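Local atomic coordinates of aldehyde Dehydrogenase (Burkholderia cenocepacia, PDB entry 4O6R), a protein that probably oxidises aldehydes to carboxylic acids, using NAD+ or NADP+ as the hydride acceptor. Residues S95-H100 against I184-T189; V110-A115 against W156-M161; V296-I301 against L399-D404. One frame throughout, in Å; residues are numbered along the deposited sequence. Where two conformers were deposited one is given.

Interaction 1. Residues S95-H100 against I184-T189; sequences SLDTGH and ITPLST
Asp97 reaches from the last turn of helix 87-98 into the start of helix 187-199 and carries both the direct and the water-mediated link between the two segments. Its OD2 accepts the backbone N-H of Leu187 in a fairly straight bond (N to OD2 3.1 Å, 162° at the hydrogen), met nearly end-on to the C-O bond. The carboxylate leaves its helix because chi1 of -161° swings CG away from the backbone N, and it lies across the Thr185-Pro186 peptide.

A water provides the second polar link. It donates to Asp97 OD2 at 2.7 Å and accepts from Ser188 N at 3.0 Å, so one carboxylate oxygen serves two consecutive amides, one directly and one by relay. Glu94, one turn before Thr98, adds another link between the helices, its carboxylate bonded to the hydroxyl of Ser188.

Van der Waals contacts surround these links. Leu187 sets its CB 3.4 Å from Asp97 OD2, while the apolar methyls of Thr98 and Thr185 meet at 3.9 Å (CG2 to CG2), the two side chains crossing at about a right angle. Thr98 OG1 is engaged at its own helix end, bonded to Glu94 O and accepting the N-H of His100 as an ST turn.

A buried acid at the amide-rich end of a helix would gain from the helix dipole, which may hold it ionised. Here that helix follows strand 176-180 in the nucleotide-binding domain, and the connecting turn carries Glu183, an AMP-binding residue next to Ile184: the strand-turn-helix element of a Rossmann-like fold.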
ATOM      1  N   SER A  95      25.449 -25.334  16.546  1.00 13.56           N
ATOM      2  CA  SER A  95      26.465 -25.121  17.591  1.00 14.12           C
ATOM      3  C   SER A  95      27.787 -25.831  17.305  1.00 14.36           C
ATOM      4  O   SER A  95      28.847 -25.282  17.558  1.00 14.68           O
ATOM      5  CB  SER A  95      25.955 -25.527  18.986  1.00 14.63           C
ATOM      6  OG  SER A  95      24.926 -24.632  19.413  1.00 14.81           O
ATOM      7  N   LEU A  96      27.719 -27.045  16.790  1.00 14.70           N
ATOM      8  CA  LEU A  96      28.911 -27.832  16.495  1.00 15.12           C
ATOM      9  C   LEU A  96      29.782 -27.129  15.448  1.00 14.58           C
ATOM     10  O   LEU A  96      31.002 -27.056  15.593  1.00 14.89           O
ATOM     11  CB  LEU A  96      28.501 -29.208  15.983  1.00 15.71           C
ATOM     12  CG  LEU A  96      29.583 -30.263  15.829  1.00 16.81           C
ATOM     13  CD1 LEU A  96      30.115 -30.725  17.177  1.00 17.67           C
ATOM     14  CD2 LEU A  96      29.051 -31.454  15.031  1.00 17.18           C
ATOM     15  N   ASP A  97      29.123 -26.598  14.430  1.00 13.74           N
ATOM     16  CA  ASP A  97      29.749 -26.015  13.250  1.00 13.11           C
ATOM     17  C   ASP A  97      30.201 -24.566  13.479  1.00 12.47           C
ATOM     18  O   ASP A  97      31.247 -24.145  13.006  1.00 12.46           O
ATOM     19  CB  ASP A  97      28.688 -26.054  12.123  1.00 13.21           C
ATOM     20  CG  ASP A  97      29.269 -25.928  10.742  1.00 13.46           C
ATOM     21  OD1 ASP A  97      30.514 -25.946  10.600  1.00 14.19           O
ATOM     22  OD2 ASP A  97      28.461 -25.821   9.797  1.00 13.60           O
ATOM     23  N   THR A  98      29.404 -23.794  14.194  1.00 11.55           N
ATOM     24  CA  THR A  98      29.641 -22.357  14.307  1.00 11.12           C
ATOM     25  C   THR A  98      30.326 -21.928  15.590  1.00 11.17           C
ATOM     26  O   THR A  98      30.937 -20.880  15.618  1.00 10.90           O
ATOM     27  CB  THR A  98      28.333 -21.574  14.288  1.00 10.67           C
ATOM     28  OG1 THR A  98      27.528 -21.963  15.411  1.00 10.75           O
ATOM     29  CG2 THR A  98      27.609 -21.810  13.010  1.00 10.54           C
ATOM     30  N   GLY A  99      30.194 -22.732  16.649  1.00 11.28           N
ATOM     31  CA  GLY A  99      30.620 -22.326  17.967  1.00 11.51           C
ATOM     32  C   GLY A  99      29.579 -21.573  18.786  1.00 11.41           C
ATOM     33  O   GLY A  99      29.857 -21.230  19.924  1.00 11.86           O
ATOM     34  N   HIS A 100      28.404 -21.284  18.244  1.00 10.97           N
ATOM     35  CA  HIS A 100      27.385 -20.602  19.021  1.00 11.08           C
ATOM     36  C   HIS A 100      27.045 -21.466  20.216  1.00 11.48           C
ATOM     37  O   HIS A 100      26.869 -22.667  20.041  1.00 11.53           O
ATOM     38  CB  HIS A 100      26.113 -20.431  18.236  1.00 10.83           C
ATOM     39  CG  HIS A 100      26.251 -19.588  17.005  1.00 10.76           C
ATOM     40  ND1 HIS A 100      25.175 -19.286  16.197  1.00 10.48           N
ATOM     41  CD2 HIS A 100      27.334 -19.039  16.410  1.00 10.90           C
ATOM     42  CE1 HIS A 100      25.583 -18.571  15.167  1.00 10.36           C
ATOM     43  NE2 HIS A 100      26.891 -18.391  15.278  1.00 10.62           N
ATOM     44  N   ILE A 184      32.853 -22.464   5.576  1.00 12.71           N
ATOM     45  CA  ILE A 184      33.287 -22.581   6.979  1.00 13.19           C
ATOM     46  C   ILE A 184      32.199 -23.228   7.847  1.00 12.87           C
ATOM     47  O   ILE A 184      32.528 -23.934   8.817  1.00 13.13           O
ATOM     48  CB  ILE A 184      33.648 -21.193   7.601  1.00 13.47           C
ATOM     49  CG1 ILE A 184      34.651 -20.420   6.733  1.00 13.83           C
ATOM     50  CG2 ILE A 184      34.210 -21.356   9.010  1.00 14.03           C
ATOM     51  CD1 ILE A 184      35.817 -21.241   6.282  1.00 14.65           C
ATOM     52  N   THR A 185      30.924 -22.953   7.535  1.00 12.18           N
ATOM     53  CA  THR A 185      29.801 -23.401   8.360  1.00 12.06           C
ATOM     54  C   THR A 185      28.632 -23.842   7.481  1.00 11.88           C
ATOM     55  O   THR A 185      27.579 -23.197   7.480  1.00 11.93           O
ATOM     56  CB  THR A 185      29.284 -22.254   9.262  1.00 11.76           C
ATOM     57  OG1 THR A 185      28.887 -21.132   8.444  1.00 11.25           O
ATOM     58  CG2 THR A 185      30.334 -21.825  10.233  1.00 11.90           C
ATOM     59  N   PRO A 186      28.818 -24.901   6.677  1.00 11.83           N
ATOM     60  CA  PRO A 186      27.792 -25.216   5.667  1.00 11.69           C
ATOM     61  C   PRO A 186      26.728 -26.197   6.151  1.00 11.75           C
ATOM     62  O   PRO A 186      25.779 -26.484   5.436  1.00 11.58           O
ATOM     63  CB  PRO A 186      28.606 -25.899   4.572  1.00 11.89           C
ATOM     64  CG  PRO A 186      29.667 -26.625   5.334  1.00 12.22           C
ATOM     65  CD  PRO A 186      30.068 -25.638   6.417  1.00 12.15           C
ATOM     66  N   LEU A 187      26.910 -26.760   7.327  1.00 12.03           N
ATOM     67  CA  LEU A 187      26.190 -27.999   7.639  1.00 12.18           C
ATOM     68  C   LEU A 187      24.675 -27.819   7.878  1.00 12.00           C
ATOM     69  O   LEU A 187      23.860 -28.610   7.378  1.00 12.00           O
ATOM     70  CB  LEU A 187      26.860 -28.707   8.800  1.00 12.62           C
ATOM     71  CG  LEU A 187      28.297 -29.158   8.513  1.00 12.95           C
ATOM     72  CD1 LEU A 187      28.916 -29.770   9.739  1.00 13.35           C
ATOM     73  CD2 LEU A 187      28.339 -30.150   7.357  1.00 13.14           C
ATOM     74  N   SER A 188      24.288 -26.765   8.588  1.00 11.80           N
ATOM     75  CA  SER A 188      22.870 -26.552   8.879  1.00 11.53           C
ATOM     76  C   SER A 188      22.078 -26.225   7.600  1.00 11.14           C
ATOM     77  O   SER A 188      20.923 -26.627   7.465  1.00 11.13           O
ATOM     78  CB  SER A 188      22.719 -25.495   9.985  1.00 11.56           C
ATOM     79  OG  SER A 188      23.120 -24.222   9.511  1.00 11.64           O
ATOM     80  N   THR A 189      22.717 -25.574   6.627  1.00 10.77           N
ATOM     81  CA  THR A 189      22.095 -25.257   5.362  1.00 10.53           C
ATOM     82  C   THR A 189      21.747 -26.507   4.556  1.00 10.74           C
ATOM     83  O   THR A 189      20.695 -26.598   3.928  1.00 10.58           O
ATOM     84  CB  THR A 189      23.025 -24.346   4.535  1.00 10.35           C
ATOM     85  OG1 THR A 189      23.269 -23.156   5.275  1.00 10.22           O
ATOM     86  CG2 THR A 189      22.375 -23.976   3.213  1.00 10.21           C
TER
HETATM   87  O   HOH W   1      25.969 -24.883  10.137  1.00 16.44           O

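Interaction 2. Residues V110-A115 against W156-M161; sequences VPRTAA and WNFPLM. With NO3 (nitrate ion), chain F.
Met161, Thr113 and Leu160 make up most of the seam between helix 102-123 and the first turn of helix 159-172, the helix that follows strand 138-153 and precedes strand 176-180 in the nucleotide-binding domain. Thr113 is the wedge. Its OG1, placed beside its own backbone N, lies 3.1 Å from Met161 CA and 3.5 Å from Leu160 CG, so the hydroxyl presses on backbone and side chain together. The angle to Met161 N is too poor for a hydrogen bond; the polar partner of OG1 is the carbonyl of Asp109, one turn back on its own helix.

Leu160 comes in at about a right angle to Thr113. Its CG stands anti to the backbone N (chi1 -180°), which carries CD2 onward to Val110 CG2 at 3.7 Å. The Leu160 amide is held separately, by the Glu94 carboxylate of helix 87-98.

The Met161 side chain bends at its thioether and slants across Arg112. It was modelled in two conformers, so the 3.4 Å approach of Met161 SD to Arg112 CD is doubtful. Beyond the sulfur the Arg112 guanidinium opens into a fork: NH1 and NH2 both donate to the same nitrate oxygen, O2, at 2.9 Å each, with O2 in the guanidinium plane and the two bonds similarly bent (146° and 145°). Phe158 flanks the ion, its CE2 3.5 Å from nitrate O3, and Lys448 NZ adds a further hydrogen bond.

The chemistry is therefore divided: an apolar seam with its hydroxyl and amide satisfied by neighbours, and at its margin a basic site formed by Arg112 and Lys448. The nitrate probably came from the crystallisation liquor, yet its capture implies that this margin can receive a small anion.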
ATOM      1  N   VAL A 110      17.458 -21.274  15.916  1.00 11.81           N
ATOM      2  CA  VAL A 110      16.386 -22.070  15.350  1.00 11.81           C
ATOM      3  C   VAL A 110      15.022 -21.309  15.308  1.00 11.89           C
ATOM      4  O   VAL A 110      14.429 -21.213  14.253  1.00 11.70           O
ATOM      5  CB  VAL A 110      16.258 -23.453  16.044  1.00 12.14           C
ATOM      6  CG1 VAL A 110      15.043 -24.194  15.544  1.00 12.29           C
ATOM      7  CG2 VAL A 110      17.510 -24.282  15.810  1.00 12.03           C
ATOM      8  N   PRO A 111      14.560 -20.735  16.432  1.00 12.28           N
ATOM      9  CA  PRO A 111      13.289 -20.003  16.429  1.00 12.55           C
ATOM     10  C   PRO A 111      13.237 -18.849  15.416  1.00 12.20           C
ATOM     11  O   PRO A 111      12.217 -18.667  14.773  1.00 12.08           O
ATOM     12  CB  PRO A 111      13.201 -19.442  17.859  1.00 13.14           C
ATOM     13  CG  PRO A 111      13.996 -20.392  18.676  1.00 13.26           C
ATOM     14  CD  PRO A 111      15.140 -20.810  17.788  1.00 12.82           C
ATOM     15  N   ARG A 112      14.324 -18.102  15.258  1.00 12.10           N
ATOM     16  CA  ARG A 112      14.313 -16.964  14.326  1.00 12.33           C
ATOM     17  C   ARG A 112      14.194 -17.461  12.901  1.00 11.00           C
ATOM     18  O   ARG A 112      13.520 -16.856  12.081  1.00 10.39           O
ATOM     19  CB  ARG A 112      15.558 -16.087  14.477  1.00 14.11           C
ATOM     20  CG  ARG A 112      15.528 -15.074  15.636  1.00 16.89           C
ATOM     21  CD  ARG A 112      16.959 -14.696  15.980  1.00 19.53           C
ATOM     22  NE  ARG A 112      17.157 -13.350  16.463  1.00 23.20           N
ATOM     23  CZ  ARG A 112      18.338 -12.733  16.568  1.00 26.27           C
ATOM     24  NH1 ARG A 112      19.470 -13.329  16.203  1.00 27.46           N
ATOM     25  NH2 ARG A 112      18.390 -11.500  17.056  1.00 28.70           N
ATOM     26  N   THR A 113      14.854 -18.583  12.608  1.00 10.08           N
ATOM     27  CA  THR A 113      14.799 -19.198  11.287  1.00  9.45           C
ATOM     28  C   THR A 113      13.397 -19.680  10.994  1.00  9.24           C
ATOM     29  O   THR A 113      12.848 -19.357   9.963  1.00  9.07           O
ATOM     30  CB  THR A 113      15.807 -20.370  11.177  1.00  9.42           C
ATOM     31  OG1 THR A 113      17.108 -19.901  11.531  1.00  9.25           O
ATOM     32  CG2 THR A 113      15.860 -20.913   9.788  1.00  9.22           C
ATOM     33  N   ALA A 114      12.802 -20.428  11.919  1.00  9.38           N
ATOM     34  CA  ALA A 114      11.412 -20.859  11.761  1.00  9.47           C
ATOM     35  C   ALA A 114      10.435 -19.671  11.575  1.00  9.24           C
ATOM     36  O   ALA A 114       9.577 -19.687  10.693  1.00  9.24           O
ATOM     37  CB  ALA A 114      11.000 -21.733  12.929  1.00 10.04           C
ATOM     38  N   ALA A 115      10.580 -18.660  12.406  1.00  9.14           N
ATOM     39  CA  ALA A 115       9.711 -17.491  12.373  1.00  9.16           C
ATOM     40  C   ALA A 115       9.780 -16.776  11.038  1.00  8.72           C
ATOM     41  O   ALA A 115       8.763 -16.328  10.515  1.00  8.78           O
ATOM     42  CB  ALA A 115      10.078 -16.524  13.488  1.00  9.45           C
ATOM     43  N   TRP A 156      29.306 -16.819   7.468  1.00 12.54           N
ATOM     44  CA  TRP A 156      29.341 -17.898   8.445  1.00 13.20           C
ATOM     45  C   TRP A 156      28.827 -17.527   9.829  1.00 12.91           C
ATOM     46  O   TRP A 156      28.878 -18.376  10.717  1.00 13.03           O
ATOM     47  CB  TRP A 156      30.777 -18.410   8.571  1.00 14.35           C
ATOM     48  CG  TRP A 156      31.802 -17.305   8.634  1.00 15.38           C
ATOM     49  CD1 TRP A 156      32.562 -16.847   7.606  1.00 16.31           C
ATOM     50  CD2 TRP A 156      32.132 -16.500   9.778  1.00 16.21           C
ATOM     51  NE1 TRP A 156      33.367 -15.821   8.043  1.00 16.91           N
ATOM     52  CE2 TRP A 156      33.112 -15.582   9.370  1.00 16.91           C
ATOM     53  CE3 TRP A 156      31.690 -16.470  11.110  1.00 16.57           C
ATOM     54  CZ2 TRP A 156      33.710 -14.664  10.264  1.00 17.53           C
ATOM     55  CZ3 TRP A 156      32.272 -15.549  12.002  1.00 17.19           C
ATOM     56  CH2 TRP A 156      33.277 -14.666  11.569  1.00 17.46           C
ATOM     57  N   ASN A 157      28.339 -16.292  10.038  1.00 12.13           N
ATOM     58  CA  ASN A 157      28.025 -15.880  11.413  1.00 12.15           C
ATOM     59  C   ASN A 157      26.632 -16.293  11.927  1.00 11.66           C
ATOM     60  O   ASN A 157      26.493 -16.608  13.111  1.00 11.64           O
ATOM     61  CB  ASN A 157      28.287 -14.396  11.636  1.00 12.32           C
ATOM     62  CG  ASN A 157      27.513 -13.517  10.710  1.00 12.34           C
ATOM     63  OD1 ASN A 157      27.488 -13.747   9.514  1.00 12.76           O
ATOM     64  ND2 ASN A 157      26.904 -12.484  11.246  1.00 12.20           N
ATOM     65  N   PHE A 158      25.638 -16.361  11.037  1.00 11.15           N
ATOM     66  CA  PHE A 158      24.297 -16.843  11.377  1.00 11.07           C
ATOM     67  C   PHE A 158      23.826 -17.721  10.228  1.00 11.03           C
ATOM     68  O   PHE A 158      22.851 -17.415   9.561  1.00 10.58           O
ATOM     69  CB  PHE A 158      23.323 -15.676  11.565  1.00 11.01           C
ATOM     70  CG  PHE A 158      23.539 -14.855  12.822  1.00 11.14           C
ATOM     71  CD1 PHE A 158      23.257 -15.393  14.070  1.00 11.48           C
ATOM     72  CD2 PHE A 158      23.934 -13.529  12.745  1.00 11.07           C
ATOM     73  CE1 PHE A 158      23.392 -14.639  15.221  1.00 11.58           C
ATOM     74  CE2 PHE A 158      24.064 -12.753  13.892  1.00 11.26           C
ATOM     75  CZ  PHE A 158      23.799 -13.305  15.134  1.00 11.52           C
ATOM     76  N   PRO A 159      24.542 -18.822   9.960  1.00 11.30           N
ATOM     77  CA  PRO A 159      24.228 -19.559   8.743  1.00 11.38           C
ATOM     78  C   PRO A 159      22.821 -20.117   8.702  1.00 11.56           C
ATOM     79  O   PRO A 159      22.182 -20.052   7.649  1.00 11.27           O
ATOM     80  CB  PRO A 159      25.270 -20.675   8.690  1.00 11.76           C
ATOM     81  CG  PRO A 159      25.950 -20.681  10.005  1.00 11.92           C
ATOM     82  CD  PRO A 159      25.708 -19.365  10.674  1.00 11.70           C
ATOM     83  N   LEU A 160      22.341 -20.657   9.809  1.00 11.94           N
ATOM     84  CA  LEU A 160      20.983 -21.202   9.816  1.00 12.51           C
ATOM     85  C   LEU A 160      19.974 -20.081   9.594  1.00 12.45           C
ATOM     86  O   LEU A 160      19.114 -20.164   8.717  1.00 12.15           O
ATOM     87  CB  LEU A 160      20.697 -21.925  11.130  1.00 12.91           C
ATOM     88  CG  LEU A 160      19.322 -22.560  11.312  1.00 13.18           C
ATOM     89  CD1 LEU A 160      19.052 -23.576  10.209  1.00 13.36           C
ATOM     90  CD2 LEU A 160      19.213 -23.205  12.682  1.00 13.39           C
ATOM     91  N   MET A 161      20.097 -19.001  10.348  1.00 13.09           N
ATOM     92  CA  MET A 161      19.143 -17.894  10.231  0.50 13.47           C
ATOM     93  C   MET A 161      19.150 -17.301   8.821  1.00 13.15           C
ATOM     94  O   MET A 161      18.096 -16.946   8.290  1.00 12.80           O
ATOM     95  CB  MET A 161      19.453 -16.825  11.269  0.50 14.32           C
ATOM     96  CG  MET A 161      18.250 -16.082  11.812  0.50 15.02           C
ATOM     97  SD  MET A 161      18.800 -15.038  13.188  0.50 16.77           S
ATOM     98  CE  MET A 161      19.956 -13.958  12.299  0.50 16.11           C
TER
HETATM   99  N   NO3 F 502      21.592 -10.584  15.547  1.00 21.98           N
HETATM  100  O1  NO3 F 502      20.874 -10.695  14.549  1.00 24.70           O
HETATM  101  O2  NO3 F 502      21.236 -11.146  16.761  1.00 19.95           O
HETATM  102  O3  NO3 F 502      22.803  -9.904  15.485  1.00 22.12           O

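Interaction 3. Residues V296-I301 against L399-D404; sequences VLHERI and LRFGSD
Leu297 sits between Leu399 and Phe401 in a parallel ladder: its N donates to Leu399 O (2.8 Å, 169°, in the carbonyl plane), and its O accepts from Phe401 N at 3.1 Å. One step on, Glu299 N meets Phe401 O at 2.9 Å.

On the face bearing Val296, His298 and Phe401, the phenyl ring folds back over the neighbouring strand, since chi1 of 71° sets it between its own N and carbonyl carbon. His298 CA stands over the ring of Phe401 at 3.8 Å from its centroid, a CH-pi contact. The imidazole adds an offset edge-to-face pair, its edge toward the phenyl face with planes at 85°, while Val296 CG1 packs on Phe401 CD1 at 3.5 Å. These are two adjoining inner strands, 294-298 and 395-401, of the mixed sheet found in the catalytic domain of aldehyde dehydrogenases; strand 261-264 continues it beyond Val296.

Where the ladder ends, Glu299 folds back to Arg400, and its OE2 takes Arg400 NH1 at 2.8 Å in a salt bridge, on the syn side but tilted out of the carboxylate plane. Glu378 and Asp303 form further salt bridges with this guanidinium, through NE and NH2, fixing its rotation among three acids. Farther out, His298 ND1 accepts the N-H of Arg300 at 3.1 Å, which steadies the imidazole, and Phe265 meets the Phe401 ring edge-to-face.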
ATOM      1  N   VAL A 296      29.054   4.491  23.166  1.00  8.67           N
ATOM      2  CA  VAL A 296      29.247   5.918  23.137  1.00  8.74           C
ATOM      3  C   VAL A 296      28.535   6.469  24.377  1.00  9.11           C
ATOM      4  O   VAL A 296      27.300   6.527  24.411  1.00  9.01           O
ATOM      5  CB  VAL A 296      28.671   6.547  21.848  1.00  8.61           C
ATOM      6  CG1 VAL A 296      28.895   8.053  21.860  1.00  8.75           C
ATOM      7  CG2 VAL A 296      29.295   5.927  20.606  1.00  8.43           C
ATOM      8  N   LEU A 297      29.302   6.845  25.402  1.00  9.29           N
ATOM      9  CA  LEU A 297      28.744   7.083  26.737  1.00  9.68           C
ATOM     10  C   LEU A 297      28.827   8.544  27.139  1.00 10.14           C
ATOM     11  O   LEU A 297      29.872   9.171  26.984  1.00 10.03           O
ATOM     12  CB  LEU A 297      29.532   6.293  27.780  1.00  9.81           C
ATOM     13  CG  LEU A 297      29.555   4.783  27.585  1.00  9.51           C
ATOM     14  CD1 LEU A 297      30.470   4.175  28.626  1.00  9.74           C
ATOM     15  CD2 LEU A 297      28.154   4.187  27.717  1.00  9.35           C
ATOM     16  N   HIS A 298      27.731   9.073  27.672  1.00 10.41           N
ATOM     17  CA  HIS A 298      27.731  10.427  28.166  1.00 11.35           C
ATOM     18  C   HIS A 298      28.719  10.526  29.334  1.00 12.25           C
ATOM     19  O   HIS A 298      28.749   9.668  30.206  1.00 11.87           O
ATOM     20  CB  HIS A 298      26.344  10.855  28.638  1.00 11.45           C
ATOM     21  CG  HIS A 298      26.240  12.323  28.883  1.00 11.91           C
ATOM     22  ND1 HIS A 298      26.666  12.902  30.052  1.00 12.48           N
ATOM     23  CD2 HIS A 298      25.852  13.339  28.084  1.00 12.12           C
ATOM     24  CE1 HIS A 298      26.511  14.214  29.987  1.00 12.84           C
ATOM     25  NE2 HIS A 298      26.006  14.505  28.804  1.00 12.73           N
ATOM     26  N   GLU A 299      29.503  11.582  29.330  1.00 14.13           N
ATOM     27  CA  GLU A 299      30.556  11.785  30.336  1.00 16.55           C
ATOM     28  C   GLU A 299      30.066  11.645  31.796  1.00 16.56           C
ATOM     29  O   GLU A 299      30.796  11.158  32.650  1.00 16.78           O
ATOM     30  CB  GLU A 299      31.219  13.158  30.137  1.00 19.06           C
ATOM     31  CG  GLU A 299      32.483  13.371  30.978  1.00 22.45           C
ATOM     32  CD  GLU A 299      33.640  12.436  30.562  1.00 25.47           C
ATOM     33  OE1 GLU A 299      34.074  12.549  29.373  1.00 29.74           O
ATOM     34  OE2 GLU A 299      34.095  11.583  31.392  1.00 25.90           O
ATOM     35  N   ARG A 300      28.867  12.138  32.090  1.00 16.86           N
ATOM     36  CA  ARG A 300      28.339  12.090  33.449  1.00 17.86           C
ATOM     37  C   ARG A 300      28.112  10.676  33.970  1.00 16.12           C
ATOM     38  O   ARG A 300      28.222  10.471  35.157  1.00 16.12           O
ATOM     39  CB  ARG A 300      27.045  12.917  33.594  1.00 19.60           C
ATOM     40  CG  ARG A 300      27.253  14.419  33.485  1.00 22.99           C
ATOM     41  CD  ARG A 300      27.952  14.947  34.744  1.00 27.56           C
ATOM     42  NE  ARG A 300      28.769  16.141  34.510  1.00 32.11           N
ATOM     43  CZ  ARG A 300      28.333  17.398  34.605  1.00 34.89           C
ATOM     44  NH1 ARG A 300      27.057  17.659  34.909  1.00 37.84           N
ATOM     45  NH2 ARG A 300      29.184  18.397  34.381  1.00 36.43           N
ATOM     46  N   ILE A 301      27.804   9.724  33.094  1.00 14.39           N
ATOM     47  CA  ILE A 301      27.535   8.332  33.516  1.00 13.62           C
ATOM     48  C   ILE A 301      28.579   7.314  33.047  1.00 12.97           C
ATOM     49  O   ILE A 301      28.497   6.122  33.377  1.00 12.42           O
ATOM     50  CB  ILE A 301      26.105   7.871  33.152  1.00 13.38           C
ATOM     51  CG1 ILE A 301      25.758   7.999  31.658  1.00 12.80           C
ATOM     52  CG2 ILE A 301      25.078   8.676  33.926  1.00 13.93           C
ATOM     53  CD1 ILE A 301      26.453   7.026  30.765  1.00 12.36           C
ATOM     54  N   LEU A 399      33.768   5.315  23.680  1.00 10.07           N
ATOM     55  CA  LEU A 399      33.999   6.722  23.428  1.00 10.69           C
ATOM     56  C   LEU A 399      33.045   7.517  24.339  1.00 10.83           C
ATOM     57  O   LEU A 399      31.982   7.012  24.709  1.00 10.48           O
ATOM     58  CB  LEU A 399      33.684   7.039  21.965  1.00 10.99           C
ATOM     59  CG  LEU A 399      34.536   6.335  20.898  1.00 11.34           C
ATOM     60  CD1 LEU A 399      33.873   6.354  19.545  1.00 11.43           C
ATOM     61  CD2 LEU A 399      35.908   6.957  20.848  1.00 11.95           C
ATOM     62  N   ARG A 400      33.433   8.731  24.717  1.00 11.01           N
ATOM     63  CA  ARG A 400      32.619   9.568  25.580  1.00 11.28           C
ATOM     64  C   ARG A 400      32.198  10.847  24.851  1.00 11.31           C
ATOM     65  O   ARG A 400      32.872  11.273  23.916  1.00 11.24           O
ATOM     66  CB  ARG A 400      33.404   9.944  26.848  1.00 11.99           C
ATOM     67  CG  ARG A 400      33.791   8.730  27.668  1.00 12.35           C
ATOM     68  CD  ARG A 400      34.526   9.134  28.916  1.00 13.43           C
ATOM     69  NE  ARG A 400      35.076   7.991  29.611  1.00 13.96           N
ATOM     70  CZ  ARG A 400      35.160   7.907  30.929  1.00 14.79           C
ATOM     71  NH1 ARG A 400      34.700   8.889  31.699  1.00 14.95           N
ATOM     72  NH2 ARG A 400      35.659   6.807  31.470  1.00 15.38           N
ATOM     73  N   PHE A 401      31.105  11.448  25.313  1.00 11.23           N
ATOM     74  CA  PHE A 401      30.590  12.694  24.754  1.00 11.52           C
ATOM     75  C   PHE A 401      29.916  13.537  25.797  1.00 12.04           C
ATOM     76  O   PHE A 401      29.601  13.056  26.887  1.00 12.04           O
ATOM     77  CB  PHE A 401      29.590  12.408  23.621  1.00 11.01           C
ATOM     78  CG  PHE A 401      28.270  11.825  24.088  1.00 10.67           C
ATOM     79  CD1 PHE A 401      28.151  10.465  24.338  1.00 10.42           C
ATOM     80  CD2 PHE A 401      27.162  12.633  24.317  1.00 10.83           C
ATOM     81  CE1 PHE A 401      26.944   9.913  24.755  1.00 10.24           C
ATOM     82  CE2 PHE A 401      25.954  12.094  24.726  1.00 10.58           C
ATOM     83  CZ  PHE A 401      25.845  10.726  24.949  1.00 10.39           C
ATOM     84  N   GLY A 402      29.686  14.800  25.442  0.50 12.64           N
ATOM     85  CA  GLY A 402      29.123  15.785  26.358  0.50 13.30           C
ATOM     86  C   GLY A 402      27.881  16.556  25.921  0.50 13.63           C
ATOM     87  O   GLY A 402      27.273  17.195  26.772  0.50 13.81           O
ATOM     88  N   SER A 403      27.574  16.589  24.609  1.00 13.63           N
ATOM     89  CA  SER A 403      26.361  17.201  24.061  1.00 13.89           C
ATOM     90  C   SER A 403      25.717  16.210  23.075  1.00 13.32           C
ATOM     91  O   SER A 403      26.385  15.332  22.576  1.00 12.57           O
ATOM     92  CB  SER A 403      26.747  18.468  23.322  1.00 14.49           C
ATOM     93  OG  SER A 403      27.531  18.118  22.196  1.00 14.14           O
ATOM     94  N   ASP A 404      24.420  16.344  22.823  1.00 13.60           N
ATOM     95  CA  ASP A 404      23.731  15.484  21.841  1.00 13.51           C
ATOM     96  C   ASP A 404      24.414  15.598  20.480  1.00 13.80           C
ATOM     97  O   ASP A 404      24.566  14.604  19.776  1.00 12.84           O
ATOM     98  CB  ASP A 404      22.262  15.866  21.676  1.00 13.62           C
ATOM     99  CG  ASP A 404      21.417  15.573  22.904  1.00 13.88           C
ATOM    100  OD1 ASP A 404      21.932  15.447  24.033  1.00 14.06           O
ATOM    101  OD2 ASP A 404      20.189  15.488  22.736  1.00 13.95           O
TER

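Overall arrangement
Interactions 1 and 2 are neighbours, with centres 11 Å apart, and interaction 2 is nested along the chain inside the loop that interaction 1 closes. Consecutive helices 87-98 and 102-123 supply one side of each; the other comes from helix 159-172, which precedes strand 176-180, and helix 187-199, which follows it. Thr98 and Thr185 both touch Pro159, so the two contacts form one continuous core near the AMP site, the side chains of Ile184 and Phe158 lying about 7 Å and 12 Å from the ligand. Interaction 3 comes later in the sequence and lies apart, its centre 39 Å from that of interaction 1, in the seven-stranded sheet. The contacts thus sample both the nucleotide-binding and, probably, the catalytic domain.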